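Local coordinates for protein STI-1 (Caenorhabditis elegans, PDB 4GCN) that is a co-chaperone that binds the C-terminal pentapeptide of Hsp90, inhibits the Hsp90 ATPase and forms a complex with Hsp70 and Hsp90, this chain being the co-chaperone's N-terminal TPR domain, at residues N97-S100 / L101-W105. Sequence-based numbering, arbitrary orientation.
Sequences NDLS and LAVQW
Asp98 caps the N-terminus of helix 99-112, a clear case of an acidic N-cap residue accepting from the amide three positions on. Its OD1 lies 3.2 Å from Leu101 N in a nearly straight bond (168°), although the N-H meets the carboxylate from above its plane. With CG anti to the backbone N (chi1 -163°), the carboxylate turns back to lie alongside the Leu101 side chain, OD1 coming 3.6 Å from its CB. Replacing Asp98 by an alanine removes this acceptor, which is likely to leave the Leu101 amide without its mate and the first turn prone to fraying. The tight part is the first i to i+4 backbone bonds: Asp98 O takes Ala102 N at 3.0 Å, Leu99 O takes Val103 N at 2.9 Å, and Ser100 O takes Gln104 N. Buried Ala102 sets its CB 3.4 Å from Asp98 O. Looser is the contact of Leu99 CG with Val103 CG2 at 4.0 Å; exposed Ser100 and Gln104 form the solvent side. Asn97, with positive phi, closes the Schellman motif ending helix 79-95. The turn joins that helix to helix 99-112 within the predicted third TPR: Asp98 and Leu101 touch Phe93, while Leu99 and Val103 meet Leu125 and Glu126 of helix 116-126.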
# COMPACT_ATOMS: atom_id res chain seq x y z
N ASN A 97 -12.52 -11.69 -5.52
CA ASN A 97 -13.33 -12.84 -5.06
C ASN A 97 -12.47 -13.95 -4.44
O ASN A 97 -12.85 -15.12 -4.51
CB ASN A 97 -14.15 -13.42 -6.21
CG ASN A 97 -15.33 -14.30 -5.75
OD1 ASN A 97 -15.71 -15.31 -6.43
ND2 ASN A 97 -15.90 -13.95 -4.59
N ASP A 98 -11.39 -13.57 -3.77
CA ASP A 98 -10.44 -14.57 -3.20
C ASP A 98 -10.45 -14.40 -1.70
O ASP A 98 -9.58 -13.74 -1.12
CB ASP A 98 -9.03 -14.41 -3.79
CG ASP A 98 -8.14 -15.62 -3.55
OD1 ASP A 98 -8.34 -16.22 -2.48
OD2 ASP A 98 -7.31 -16.04 -4.45
N LEU A 99 -11.42 -15.05 -1.06
CA LEU A 99 -11.59 -14.88 0.39
C LEU A 99 -10.46 -15.51 1.12
O LEU A 99 -10.05 -15.04 2.16
CB LEU A 99 -12.88 -15.56 0.87
CG LEU A 99 -13.31 -15.17 2.32
CD1 LEU A 99 -13.81 -13.73 2.29
CD2 LEU A 99 -14.38 -16.12 2.91
N SER A 100 -9.97 -16.63 0.60
CA SER A 100 -8.92 -17.35 1.30
C SER A 100 -7.69 -16.42 1.54
O SER A 100 -7.20 -16.24 2.69
CB SER A 100 -8.56 -18.62 0.54
OG SER A 100 -9.61 -19.56 0.60
N LEU A 101 -7.25 -15.82 0.45
CA LEU A 101 -6.10 -14.89 0.45
C LEU A 101 -6.43 -13.60 1.19
O LEU A 101 -5.60 -13.14 1.97
CB LEU A 101 -5.52 -14.64 -0.96
CG LEU A 101 -4.25 -15.46 -1.34
CD1 LEU A 101 -3.02 -14.93 -0.55
CD2 LEU A 101 -4.43 -16.96 -1.12
N ALA A 102 -7.65 -13.08 1.03
CA ALA A 102 -8.09 -11.89 1.72
C ALA A 102 -7.92 -12.10 3.20
O ALA A 102 -7.35 -11.26 3.90
CB ALA A 102 -9.54 -11.51 1.40
N VAL A 103 -8.51 -13.18 3.73
CA VAL A 103 -8.45 -13.47 5.17
C VAL A 103 -6.98 -13.75 5.64
O VAL A 103 -6.59 -13.30 6.73
CB VAL A 103 -9.41 -14.64 5.47
CG1 VAL A 103 -9.19 -15.25 6.83
CG2 VAL A 103 -10.87 -14.11 5.30
N GLN A 104 -6.18 -14.39 4.83
CA GLN A 104 -4.74 -14.56 5.20
C GLN A 104 -4.12 -13.18 5.46
O GLN A 104 -3.41 -13.01 6.46
CB GLN A 104 -3.90 -15.26 4.13
CG GLN A 104 -3.94 -16.80 4.18
CD GLN A 104 -3.29 -17.42 2.94
OE1 GLN A 104 -2.26 -16.95 2.47
NE2 GLN A 104 -3.89 -18.53 2.44
N TRP A 105 -4.42 -12.20 4.59
CA TRP A 105 -3.79 -10.90 4.66
C TRP A 105 -4.36 -10.09 5.84
O TRP A 105 -3.64 -9.40 6.54
CB TRP A 105 -3.94 -10.13 3.34
CG TRP A 105 -2.86 -10.45 2.37
CD1 TRP A 105 -2.86 -11.37 1.34
CD2 TRP A 105 -1.56 -9.84 2.34
NE1 TRP A 105 -1.63 -11.42 0.71
CE2 TRP A 105 -0.80 -10.51 1.27
CE3 TRP A 105 -0.92 -8.91 3.12
CZ2 TRP A 105 0.49 -10.13 0.94
CZ3 TRP A 105 0.35 -8.47 2.75
CH2 TRP A 105 1.06 -9.08 1.71